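Local coordinates for protein CPn_0803/CP_1068/CPj0803/CpB0832 (PDB 3Q9D) that is of unknown function but is probably a component of the type III secretion system, perhaps at the tip of the secretion needle, at residues E47-V50 and F51-E55; A112-S115 and L116-E119; F120-P123 and I124-A127; Q172-C175 and H176-H180; N191-G194 and E195-Q199. All coordinates share one frame; numbering follows the deposited sequence.

Contact 1: residues E47-V50 and F51-E55; sequences EDNV and FLLLE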
loop_
_atom_site.group_PDB
_atom_site.type_symbol
_atom_site.label_atom_id
_atom_site.label_comp_id
_atom_site.label_asym_id
_atom_site.label_seq_id
_atom_site.Cartn_x
_atom_site.Cartn_y
_atom_site.Cartn_z
ATOM N N GLU A 47 7.570 29.790 30.621
ATOM C CA GLU A 47 8.246 28.922 31.584
ATOM C C GLU A 47 9.072 27.872 30.831
ATOM O O GLU A 47 8.693 27.484 29.726
ATOM C CB GLU A 47 7.216 28.249 32.496
ATOM C CG GLU A 47 6.045 27.573 31.757
ATOM C CD GLU A 47 4.885 28.523 31.414
ATOM O OE1 GLU A 47 5.108 29.582 30.777
ATOM O OE2 GLU A 47 3.735 28.196 31.783
ATOM N N ASP A 48 10.186 27.418 31.417
ATOM C CA ASP A 48 11.039 26.396 30.790
ATOM C C ASP A 48 10.204 25.186 30.436
ATOM O O ASP A 48 10.509 24.431 29.493
ATOM C CB ASP A 48 12.163 25.933 31.728
ATOM C CG ASP A 48 13.300 26.944 31.846
ATOM O OD1 ASP A 48 13.362 27.878 31.015
ATOM O OD2 ASP A 48 14.144 26.791 32.766
ATOM N N ASN A 49 9.148 24.984 31.212
ATOM C CA ASN A 49 8.332 23.811 31.014
ATOM C C ASN A 49 7.725 23.772 29.609
ATOM O O ASN A 49 7.497 22.687 29.071
ATOM C CB ASN A 49 7.248 23.727 32.083
ATOM C CG ASN A 49 6.904 22.298 32.441
ATOM O OD1 ASN A 49 7.759 21.408 32.385
ATOM N ND2 ASN A 49 5.646 22.062 32.799
ATOM N N VAL A 50 7.487 24.945 29.012
ATOM C CA VAL A 50 6.848 25.028 27.700
ATOM C C VAL A 50 7.747 24.458 26.602
ATOM O O VAL A 50 7.283 23.758 25.713
ATOM C CB VAL A 50 6.450 26.483 27.339
ATOM C CG1 VAL A 50 5.803 26.543 25.962
ATOM C CG2 VAL A 50 5.509 27.053 28.393
ATOM N N PHE A 51 9.035 24.780 26.665
ATOM C CA PHE A 51 9.971 24.259 25.693
ATOM C C PHE A 51 10.052 22.754 25.821
ATOM O O PHE A 51 10.194 22.055 24.824
ATOM C CB PHE A 51 11.360 24.865 25.873
ATOM C CG PHE A 51 11.452 26.304 25.416
ATOM C CD1 PHE A 51 11.875 26.610 24.131
ATOM C CD2 PHE A 51 11.094 27.343 26.267
ATOM C CE1 PHE A 51 11.951 27.925 23.706
ATOM C CE2 PHE A 51 11.169 28.662 25.845
ATOM C CZ PHE A 51 11.598 28.948 24.561
ATOM N N LEU A 52 10.058 22.260 27.055
ATOM C CA LEU A 52 10.136 20.821 27.291
ATOM C C LEU A 52 8.906 20.071 26.787
ATOM O O LEU A 52 9.023 19.028 26.149
ATOM C CB LEU A 52 10.346 20.535 28.778
ATOM C CG LEU A 52 10.728 19.099 29.141
ATOM C CD1 LEU A 52 11.971 18.664 28.382
ATOM C CD2 LEU A 52 10.933 18.957 30.640
ATOM N N LEU A 53 7.728 20.598 27.098
ATOM C CA LEU A 53 6.479 20.001 26.644
ATOM C C LEU A 53 6.372 20.041 25.122
ATOM O O LEU A 53 5.932 19.080 24.496
ATOM C CB LEU A 53 5.285 20.721 27.270
ATOM C CG LEU A 53 4.638 20.053 28.484
ATOM C CD1 LEU A 53 4.839 20.902 29.728
ATOM C CD2 LEU A 53 3.159 19.812 28.231
ATOM N N LEU A 54 6.781 21.161 24.534
ATOM C CA LEU A 54 6.734 21.331 23.092
ATOM C C LEU A 54 7.651 20.332 22.405
ATOM O O LEU A 54 7.289 19.742 21.391
ATOM C CB LEU A 54 7.134 22.756 22.713
ATOM C CG LEU A 54 7.087 23.110 21.227
ATOM C CD1 LEU A 54 5.701 22.863 20.662
ATOM C CD2 LEU A 54 7.509 24.552 21.015
ATOM N N GLU A 55 8.836 20.136 22.971
ATOM C CA GLU A 55 9.789 19.184 22.397
ATOM C C GLU A 55 9.231 17.761 22.395
ATOM O O GLU A 55 9.336 17.054 21.390
ATOM C CB GLU A 55 11.111 19.200 23.161
ATOM C CG GLU A 55 12.149 18.250 22.576
ATOM C CD GLU A 55 13.438 18.202 23.399
ATOM O OE1 GLU A 55 13.391 17.734 24.561
ATOM O OE2 GLU A 55 14.492 18.634 22.885
#
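Asn-49 and Leu-53 meet one turn apart in a local i to i+4 contact near the start of helix 48-61. The side chains run at a slant to one another: the carboxamide of Asn-49 is approached by a single methyl, Leu-53 CD1, which lies 3.4 Å from Asn-49 ND2. The same methyl stands 3.3 Å from Asn-49 O, so one branch of the leucine spans both the backbone carbonyl and the amide end. Beneath this pair Leu-53 N donates to Asn-49 O at 2.9 Å.

This is a first helical turn in the making. Asp-48 O receives Leu-52 N at 3.3 Å and also a weak, strongly bent bond from Phe-51 N. Leu-54 N then bonds to Val-50 O at 2.9 Å, and the regular alpha-helical pattern carries on from there. Phe-51 CG stands beside its own backbone N (chi1 -73°), which leaves the carbonyl oxygens of Glu-47 and Asp-48 at the ring edge.

The inward face of the turn belongs to a helical bundle. Leu-54 packs on Phe-92 of helix 86-98, while Phe-51 reaches Met-95 of that helix and Leu-116 of helix 107-133. Asp-48 OD1 is hydrogen-bonded by Gln-109 NE2, a polar tie between helices 48-61 and 107-133.

Contact 2: residues A112-S115 and L116-E119; sequences AAHS and LIAE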
loop_
_atom_site.group_PDB
_atom_site.type_symbol
_atom_site.label_atom_id
_atom_site.label_comp_id
_atom_site.label_asym_id
_atom_site.label_seq_id
_atom_site.Cartn_x
_atom_site.Cartn_y
_atom_site.Cartn_z
ATOM N N ALA A 112 17.681 25.854 24.138
ATOM C CA ALA A 112 16.612 24.910 23.821
ATOM C C ALA A 112 15.973 25.264 22.478
ATOM O O ALA A 112 15.662 24.378 21.694
ATOM C CB ALA A 112 15.561 24.869 24.937
ATOM N N ALA A 113 15.782 26.559 22.214
ATOM C CA ALA A 113 15.218 26.995 20.938
ATOM C C ALA A 113 16.131 26.550 19.798
ATOM O O ALA A 113 15.653 26.027 18.784
ATOM C CB ALA A 113 15.004 28.540 20.894
ATOM N N HIS A 114 17.443 26.738 19.960
ATOM C CA HIS A 114 18.373 26.300 18.910
ATOM C C HIS A 114 18.294 24.796 18.690
ATOM O O HIS A 114 18.383 24.330 17.563
ATOM C CB HIS A 114 19.813 26.741 19.204
ATOM C CG HIS A 114 20.012 28.218 19.054
ATOM N ND1 HIS A 114 19.294 28.968 18.155
ATOM C CD2 HIS A 114 20.824 29.082 19.704
ATOM C CE1 HIS A 114 19.664 30.235 18.243
ATOM N NE2 HIS A 114 20.589 30.329 19.174
ATOM N N SER A 115 18.100 24.040 19.766
ATOM C CA SER A 115 18.010 22.590 19.650
ATOM C C SER A 115 16.731 22.204 18.886
ATOM O O SER A 115 16.749 21.304 18.029
ATOM C CB SER A 115 18.013 21.946 21.043
ATOM O OG SER A 115 17.863 20.549 20.950
ATOM N N LEU A 116 15.629 22.882 19.197
ATOM C CA LEU A 116 14.348 22.618 18.530
ATOM C C LEU A 116 14.425 22.975 17.054
ATOM O O LEU A 116 13.887 22.266 16.194
ATOM C CB LEU A 116 13.217 23.420 19.169
ATOM C CG LEU A 116 12.760 22.973 20.563
ATOM C CD1 LEU A 116 11.685 23.947 21.075
ATOM C CD2 LEU A 116 12.255 21.507 20.574
ATOM N N ILE A 117 15.112 24.067 16.756
ATOM C CA ILE A 117 15.288 24.483 15.370
ATOM C C ILE A 117 16.073 23.412 14.613
ATOM O O ILE A 117 15.672 22.977 13.527
ATOM C CB ILE A 117 16.009 25.850 15.275
ATOM C CG1 ILE A 117 15.064 26.963 15.747
ATOM C CG2 ILE A 117 16.449 26.116 13.845
ATOM C CD1 ILE A 117 15.752 28.360 15.857
ATOM N N ALA A 118 17.184 22.972 15.206
ATOM C CA ALA A 118 18.036 21.976 14.576
ATOM C C ALA A 118 17.273 20.674 14.370
ATOM O O ALA A 118 17.360 20.059 13.312
ATOM C CB ALA A 118 19.306 21.734 15.414
ATOM N N GLU A 119 16.519 20.250 15.377
ATOM C CA GLU A 119 15.805 18.983 15.266
ATOM C C GLU A 119 14.579 19.032 14.326
ATOM O O GLU A 119 14.280 18.071 13.609
ATOM C CB GLU A 119 15.407 18.477 16.657
ATOM C CG GLU A 119 14.827 17.050 16.652
ATOM C CD GLU A 119 14.757 16.452 18.058
ATOM O OE1 GLU A 119 15.240 17.108 19.009
ATOM O OE2 GLU A 119 14.235 15.322 18.215
HETATM O O HOH W 1 15.357 19.584 20.516
#
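Ser-115 and Glu-119, one helical turn apart, reach each other through a single water. Ser-115 OG gives its hydrogen to this water at 2.7 Å, and the water in turn donates to Glu-119 OE1 at 2.9 Å. Both side chains leave the backbone in the same sense, with OG of the serine and CG of the glutamate opposite their own backbone nitrogens (chi1 177° and -172°). The glutamate continues extended, which carries its carboxylate far enough from the helix for the water to fit between the two groups. Its other oxygen, OE2, forms a salt bridge with Lys-59, so both carboxylate oxygens have partners and the group is tethered at two points.

A different approach is made by His-114 and Ile-117. Here the methyl Ile-117 CD1 comes to the edge of the imidazole, near its plane, 4.3 Å from His-114 ND1. Ile-117 CG1 also rests 3.2 Å from Ala-113 O, alongside the carbonyl that accepts Ile-117 N at 2.9 Å in an ordinary alpha-helical bond. Leu-116 turns to another flank, where Leu-116 CG lies 3.4 Å from Ala-112 O.

These flanks serve different neighbours. Ala-118 O is hydrogen-bonded by Lys-59 NZ of the second subunit. Within the bundle, Ala-113 and Ile-117 pack on Met-95 of helix 86-98; Leu-116 packs on Leu-96 of that helix and on Glu-55 of helix 48-61.

Contact 3: residues F120-P123 and I124-A127; sequences FMMP and IRVA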
loop_
_atom_site.group_PDB
_atom_site.type_symbol
_atom_site.label_atom_id
_atom_site.label_comp_id
_atom_site.label_asym_id
_atom_site.label_seq_id
_atom_site.Cartn_x
_atom_site.Cartn_y
_atom_site.Cartn_z
ATOM N N PHE A 120 13.875 20.151 14.296
ATOM C CA PHE A 120 12.527 20.129 13.710
ATOM C C PHE A 120 12.275 21.025 12.531
ATOM O O PHE A 120 11.273 20.847 11.844
ATOM C CB PHE A 120 11.470 20.398 14.795
ATOM C CG PHE A 120 11.434 19.340 15.838
ATOM C CD1 PHE A 120 11.005 18.059 15.510
ATOM C CD2 PHE A 120 11.857 19.598 17.121
ATOM C CE1 PHE A 120 10.978 17.065 16.447
ATOM C CE2 PHE A 120 11.850 18.596 18.085
ATOM C CZ PHE A 120 11.392 17.323 17.748
ATOM N N MET A 121 13.153 21.989 12.281
ATOM C CA MET A 121 12.867 22.940 11.212
ATOM C C MET A 121 12.738 22.272 9.840
ATOM O O MET A 121 11.792 22.533 9.103
ATOM C CB MET A 121 13.897 24.071 11.142
ATOM C CG MET A 121 13.551 25.088 10.030
ATOM S SD MET A 121 14.684 26.520 10.044
ATOM C CE MET A 121 16.294 25.741 9.852
ATOM N N MET A 122 13.693 21.429 9.478
ATOM C CA MET A 122 13.642 20.770 8.179
ATOM C C MET A 122 12.458 19.795 8.037
ATOM O O MET A 122 11.742 19.812 7.029
ATOM C CB MET A 122 14.990 20.100 7.888
ATOM C CG MET A 122 16.100 21.116 7.635
ATOM S SD MET A 122 15.634 22.223 6.287
ATOM C CE MET A 122 14.740 21.032 5.188
ATOM N N PRO A 123 12.228 18.955 9.057
ATOM C CA PRO A 123 11.088 18.036 8.978
ATOM C C PRO A 123 9.760 18.804 8.876
ATOM O O PRO A 123 8.840 18.360 8.180
ATOM C CB PRO A 123 11.171 17.276 10.299
ATOM C CG PRO A 123 12.648 17.271 10.623
ATOM C CD PRO A 123 13.139 18.617 10.169
ATOM N N ILE A 124 9.659 19.936 9.573
ATOM C CA ILE A 124 8.467 20.799 9.448
ATOM C C ILE A 124 8.313 21.391 8.043
ATOM O O ILE A 124 7.210 21.426 7.480
ATOM C CB ILE A 124 8.452 21.934 10.514
ATOM C CG1 ILE A 124 8.244 21.324 11.914
ATOM C CG2 ILE A 124 7.365 22.982 10.176
ATOM C CD1 ILE A 124 8.677 22.266 13.076
ATOM N N ARG A 125 9.419 21.870 7.482
ATOM C CA ARG A 125 9.414 22.360 6.101
ATOM C C ARG A 125 9.079 21.260 5.093
ATOM O O ARG A 125 8.380 21.509 4.106
ATOM C CB ARG A 125 10.752 23.028 5.777
ATOM C CG ARG A 125 10.985 24.205 6.739
ATOM C CD ARG A 125 12.369 24.860 6.594
ATOM N NE ARG A 125 12.481 25.695 5.403
ATOM C CZ ARG A 125 11.834 26.847 5.231
ATOM N NH1 ARG A 125 11.004 27.297 6.167
ATOM N NH2 ARG A 125 12.005 27.544 4.113
ATOM N N VAL A 126 9.570 20.051 5.337
ATOM C CA VAL A 126 9.189 18.913 4.503
ATOM C C VAL A 126 7.710 18.581 4.670
ATOM O O VAL A 126 7.028 18.332 3.674
ATOM C CB VAL A 126 10.072 17.697 4.754
ATOM C CG1 VAL A 126 9.483 16.454 4.042
ATOM C CG2 VAL A 126 11.491 17.994 4.253
ATOM N N ALA A 127 7.196 18.602 5.907
ATOM C CA ALA A 127 5.743 18.421 6.107
ATOM C C ALA A 127 4.939 19.462 5.338
ATOM O O ALA A 127 3.916 19.153 4.726
ATOM C CB ALA A 127 5.372 18.470 7.593
#
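With chi1 of -68° and chi2 of 161°, Ile-124 sends its CG1-CD1 arm back along the helix toward Phe-120. The terminal methyl Ile-124 CD1 ends 3.8 Å from Phe-120 CB, an apolar contact made at the base of the phenylalanine, whose ring is directed elsewhere. On its way the arm passes the backbone carbonyl, and Ile-124 CG1 sits 3.1 Å from Phe-120 O. That oxygen also accepts Ile-124 N at 2.9 Å, so it is flanked by the side chain of the very residue it bonds.

Met-121 and Arg-125 pair on another flank. Their side chains lie alongside each other and head the same way, with Met-121 CG 3.6 Å from Arg-125 CD. The arginine bends at its third torsion beyond this methylene contact, and Arg-125 NH1 forms a weak hydrogen bond with Ile-97 O.

The setting is a kinked stretch within the long helix 107-133. Pro-123 has no N-H to give, and neither it nor Met-122 is bonded through its nitrogen to the preceding turn. Regular bonding resumes directly after the proline with Ile-124 N and continues through Val-126 N to Met-122 O and Ala-127 N to Pro-123 O, both at 2.8 Å.

Around the kink, Ile-124 packs on Phe-71 and Phe-74 of helix 70-82 and on Leu-96 of helix 86-98, whereas Phe-120 meets Leu-58 of helix 48-61. At the subunit interface Val-126 packs on Ala-63 of the second subunit.

Contact 4: residues Q172-C175 and H176-H180; sequences QNTC and HLIRH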
loop_
_atom_site.group_PDB
_atom_site.type_symbol
_atom_site.label_atom_id
_atom_site.label_comp_id
_atom_site.label_asym_id
_atom_site.label_seq_id
_atom_site.Cartn_x
_atom_site.Cartn_y
_atom_site.Cartn_z
ATOM N N GLN A 172 11.644 -0.143 -26.312
ATOM C CA GLN A 172 10.474 0.407 -26.958
ATOM C C GLN A 172 9.548 1.153 -25.980
ATOM O O GLN A 172 9.066 2.240 -26.309
ATOM C CB GLN A 172 9.677 -0.685 -27.654
ATOM C CG GLN A 172 8.510 -0.113 -28.435
ATOM C CD GLN A 172 7.741 -1.179 -29.164
ATOM O OE1 GLN A 172 7.536 -2.282 -28.644
ATOM N NE2 GLN A 172 7.318 -0.867 -30.385
ATOM N N ASN A 173 9.282 0.570 -24.807
ATOM C CA ASN A 173 8.485 1.262 -23.769
ATOM C C ASN A 173 9.103 2.624 -23.465
ATOM O O ASN A 173 8.403 3.616 -23.249
ATOM C CB ASN A 173 8.492 0.516 -22.425
ATOM C CG ASN A 173 7.875 -0.857 -22.489
ATOM O OD1 ASN A 173 8.349 -1.787 -21.821
ATOM N ND2 ASN A 173 6.802 -0.996 -23.259
ATOM N N THR A 174 10.430 2.652 -23.376
ATOM C CA THR A 174 11.123 3.870 -23.007
ATOM C C THR A 174 10.871 4.953 -24.055
ATOM O O THR A 174 10.598 6.108 -23.720
ATOM C CB THR A 174 12.646 3.630 -22.833
ATOM O OG1 THR A 174 12.862 2.595 -21.866
ATOM C CG2 THR A 174 13.341 4.911 -22.371
ATOM N N CYS A 175 10.970 4.569 -25.323
ATOM C CA CYS A 175 10.693 5.463 -26.436
ATOM C C CYS A 175 9.241 5.964 -26.412
ATOM O O CYS A 175 8.969 7.137 -26.641
ATOM C CB CYS A 175 10.979 4.737 -27.751
ATOM S SG CYS A 175 10.647 5.695 -29.226
ATOM N N HIS A 176 8.308 5.069 -26.137
ATOM C CA HIS A 176 6.906 5.488 -26.093
ATOM C C HIS A 176 6.660 6.456 -24.948
ATOM O O HIS A 176 5.927 7.435 -25.095
ATOM C CB HIS A 176 5.992 4.279 -25.994
ATOM C CG HIS A 176 6.001 3.439 -27.228
ATOM N ND1 HIS A 176 5.404 2.201 -27.298
ATOM C CD2 HIS A 176 6.543 3.663 -28.449
ATOM C CE1 HIS A 176 5.575 1.697 -28.507
ATOM N NE2 HIS A 176 6.264 2.566 -29.226
ATOM N N LEU A 177 7.293 6.200 -23.811
ATOM C CA LEU A 177 7.193 7.113 -22.677
ATOM C C LEU A 177 7.734 8.509 -23.017
ATOM O O LEU A 177 7.124 9.531 -22.694
ATOM C CB LEU A 177 7.951 6.518 -21.506
ATOM C CG LEU A 177 7.442 6.726 -20.092
ATOM C CD1 LEU A 177 5.910 6.665 -20.033
ATOM C CD2 LEU A 177 8.099 5.668 -19.202
ATOM N N ILE A 178 8.880 8.549 -23.683
ATOM C CA ILE A 178 9.457 9.818 -24.119
ATOM C C ILE A 178 8.490 10.565 -25.063
ATOM O O ILE A 178 8.270 11.763 -24.920
ATOM C CB ILE A 178 10.835 9.615 -24.815
ATOM C CG1 ILE A 178 11.872 9.089 -23.809
ATOM C CG2 ILE A 178 11.320 10.929 -25.438
ATOM C CD1 ILE A 178 13.184 8.614 -24.442
ATOM N N ARG A 179 7.898 9.844 -25.998
ATOM C CA ARG A 179 7.025 10.464 -27.004
ATOM C C ARG A 179 5.779 11.050 -26.331
ATOM O O ARG A 179 5.360 12.183 -26.621
ATOM C CB ARG A 179 6.630 9.422 -28.042
ATOM C CG ARG A 179 5.862 9.968 -29.239
ATOM C CD ARG A 179 5.237 8.823 -30.011
ATOM N NE ARG A 179 4.535 7.923 -29.099
ATOM C CZ ARG A 179 4.340 6.627 -29.325
ATOM N NH1 ARG A 179 4.798 6.068 -30.443
ATOM N NH2 ARG A 179 3.690 5.887 -28.430
ATOM N N HIS A 180 5.208 10.272 -25.415
ATOM C CA HIS A 180 4.078 10.710 -24.611
ATOM C C HIS A 180 4.399 11.994 -23.835
ATOM O O HIS A 180 3.623 12.952 -23.868
ATOM C CB HIS A 180 3.658 9.602 -23.649
ATOM C CG HIS A 180 2.589 10.012 -22.685
ATOM N ND1 HIS A 180 1.244 9.837 -22.946
ATOM C CD2 HIS A 180 2.666 10.571 -21.454
ATOM C CE1 HIS A 180 0.541 10.281 -21.914
ATOM N NE2 HIS A 180 1.380 10.728 -21.001
HETATM O O HOH W 2 5.492 0.864 -25.215
#
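Gln-172 O takes the backbone N-H of His-176 at 2.9 Å and also lies over one face of that residue's imidazole, 3.4 Å above its plane and displaced toward the rim. One carbonyl oxygen is thus covered by both the main chain and the ring of the same histidine. The ring is brought back over the preceding turn because His-176 CG stands beside its own backbone N (chi1 -68°).

The extended side chain of Gln-172 then meets the far part of the imidazole. Gln-172 CG is 3.4 Å from His-176 CE1, and Gln-172 NE2 is 3.6 Å from the same carbon. The two side chains slant past one another, with amide and ring planes 41° apart, so this is no flat stack. A water joins the ring to a second side chain: it accepts from Asn-173 ND2 at 3.0 Å and also contacts His-176 ND1.

All of this lies in the opening turns of helix 171-190, which directly follows strand 164-170. At that junction Asp-170 OD1 accepts from Asn-173 N, and Thr-174 OG1 is hydrogen-bonded with Asp-170 O. The third subunit approaches this turn. There Glu-204 of the third subunit takes a weak hydrogen bond with His-176 NE2 and a long, weak ion pair with Arg-179, and His-180 NE2 is hydrogen-bonded with Ser-142 OG of that subunit.

Contact 5: residues N191-G194 and E195-Q199; sequences NPVG and EKNLQ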
loop_
_atom_site.group_PDB
_atom_site.type_symbol
_atom_site.label_atom_id
_atom_site.label_comp_id
_atom_site.label_asym_id
_atom_site.label_seq_id
_atom_site.Cartn_x
_atom_site.Cartn_y
_atom_site.Cartn_z
ATOM N N ASN A 191 -0.710 26.611 -24.783
ATOM C CA ASN A 191 -1.312 27.383 -23.706
ATOM C C ASN A 191 -0.375 28.496 -23.253
ATOM O O ASN A 191 0.828 28.276 -23.093
ATOM C CB ASN A 191 -1.621 26.431 -22.543
ATOM C CG ASN A 191 -2.123 27.148 -21.310
ATOM O OD1 ASN A 191 -1.336 27.555 -20.457
ATOM N ND2 ASN A 191 -3.442 27.288 -21.196
ATOM N N PRO A 192 -0.918 29.700 -23.045
ATOM C CA PRO A 192 -0.099 30.874 -22.711
ATOM C C PRO A 192 0.786 30.669 -21.471
ATOM O O PRO A 192 1.945 31.095 -21.473
ATOM C CB PRO A 192 -1.144 31.970 -22.458
ATOM C CG PRO A 192 -2.341 31.541 -23.259
ATOM C CD PRO A 192 -2.348 30.034 -23.189
ATOM N N VAL A 193 0.255 30.022 -20.440
ATOM C CA VAL A 193 1.035 29.745 -19.238
ATOM C C VAL A 193 2.163 28.765 -19.549
ATOM O O VAL A 193 3.332 29.036 -19.275
ATOM C CB VAL A 193 0.156 29.166 -18.115
ATOM C CG1 VAL A 193 0.995 28.883 -16.879
ATOM C CG2 VAL A 193 -0.984 30.118 -17.788
ATOM N N GLY A 194 1.795 27.627 -20.127
ATOM C CA GLY A 194 2.748 26.602 -20.522
ATOM C C GLY A 194 3.863 27.156 -21.393
ATOM O O GLY A 194 5.022 26.779 -21.243
ATOM N N GLU A 195 3.516 28.066 -22.296
ATOM C CA GLU A 195 4.496 28.667 -23.200
ATOM C C GLU A 195 5.554 29.449 -22.416
ATOM O O GLU A 195 6.748 29.392 -22.735
ATOM C CB GLU A 195 3.792 29.577 -24.220
ATOM C CG GLU A 195 4.506 29.705 -25.564
ATOM C CD GLU A 195 5.527 30.827 -25.584
ATOM O OE1 GLU A 195 5.546 31.629 -24.625
ATOM O OE2 GLU A 195 6.308 30.906 -26.558
ATOM N N LYS A 196 5.110 30.171 -21.387
ATOM C CA LYS A 196 6.009 30.989 -20.575
ATOM C C LYS A 196 6.882 30.095 -19.721
ATOM O O LYS A 196 8.065 30.376 -19.531
ATOM C CB LYS A 196 5.225 31.936 -19.668
ATOM C CG LYS A 196 4.408 32.973 -20.404
ATOM C CD LYS A 196 5.246 34.171 -20.799
ATOM C CE LYS A 196 4.403 35.181 -21.571
ATOM N NZ LYS A 196 3.110 35.471 -20.877
ATOM N N ASN A 197 6.288 29.024 -19.191
ATOM C CA ASN A 197 7.041 28.025 -18.434
ATOM C C ASN A 197 8.145 27.430 -19.296
ATOM O O ASN A 197 9.249 27.228 -18.835
ATOM C CB ASN A 197 6.145 26.864 -17.984
ATOM C CG ASN A 197 5.155 27.246 -16.888
ATOM O OD1 ASN A 197 4.287 26.445 -16.535
ATOM N ND2 ASN A 197 5.271 28.455 -16.352
ATOM N N LEU A 198 7.826 27.102 -20.546
ATOM C CA LEU A 198 8.810 26.498 -21.441
ATOM C C LEU A 198 9.904 27.488 -21.846
ATOM O O LEU A 198 11.074 27.101 -22.004
ATOM C CB LEU A 198 8.135 25.954 -22.694
ATOM C CG LEU A 198 7.361 24.638 -22.531
ATOM C CD1 LEU A 198 6.346 24.493 -23.661
ATOM C CD2 LEU A 198 8.343 23.469 -22.510
ATOM N N GLN A 199 9.536 28.751 -22.028
ATOM C CA GLN A 199 10.539 29.746 -22.399
ATOM C C GLN A 199 11.562 29.892 -21.280
ATOM O O GLN A 199 12.720 30.193 -21.539
ATOM C CB GLN A 199 9.908 31.098 -22.736
ATOM C CG GLN A 199 9.167 31.131 -24.073
ATOM C CD GLN A 199 10.076 30.877 -25.275
ATOM O OE1 GLN A 199 11.297 31.048 -25.199
ATOM N NE2 GLN A 199 9.479 30.468 -26.393
HETATM O O HOH W 3 2.866 33.053 -23.050
#
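Val-193 and Asn-197 run side by side in the same direction, with the methyl Val-193 CG1 4.1 Å from Asn-197 OD1. The carboxamide of Asn-197 also lies beside Val-193 O, which accepts Asn-197 N at 3.0 Å. Nearby, the hydrocarbon part of Lys-196 folds over the first turn and puts its CG 3.3 Å from Pro-192 O. Leu-198 does likewise two residues on, with its CG 3.4 Å from Gly-194 O.

One step further out, Pro-192 O receives a water at 2.7 Å, and that water gives a second, weak bond to Glu-195 OE1. Glu-195 OE2 accepts Gln-199 NE2 at 3.2 Å, the amide nitrogen standing well above the carboxylate plane. A bend at the second torsion of Glu-195 (chi2 -88°) turns its carboxylate along the helix, where water and amide can both be met.

What sets up the turn is an N-cap. Asn-191, just ahead of helix 192-200, uses OD1 to accept Gly-194 N at 3.1 Å in its carbonyl plane, on a lone pair, and takes a weaker, bent bond from Val-193 N. Its backbone oxygen receives Glu-195 N.

Outward again lies the third subunit, where Cys-151 N of that subunit donates to Asn-197 OD1, and Glu-149 O of the same subunit accepts from Asn-197 ND2. Within the chain, Glu-195 and Leu-198 pack on Gln-189 of helix 171-190.

Overall arrangement
Contacts 1, 2 and 3 belong to the N-terminal helical bundle, contacts 4 and 5 to the helices that follow the three-stranded antiparallel sheet. Contacts 1 and 2 have centres 12 Å apart and touch directly: Phe-51 CD1 lies 4.2 Å from Ala-112 CB. Contacts 2 and 3 are consecutive on helix 107-133, also with centres 12 Å apart. The two groups are well separated, with about 55 Å between the centres of contacts 1 and 4. Contacts 4 and 5 lie on successive helices, their nearest atoms about 12 Å apart, and both face the third subunit, whereas contacts 2 and 3 reach the second.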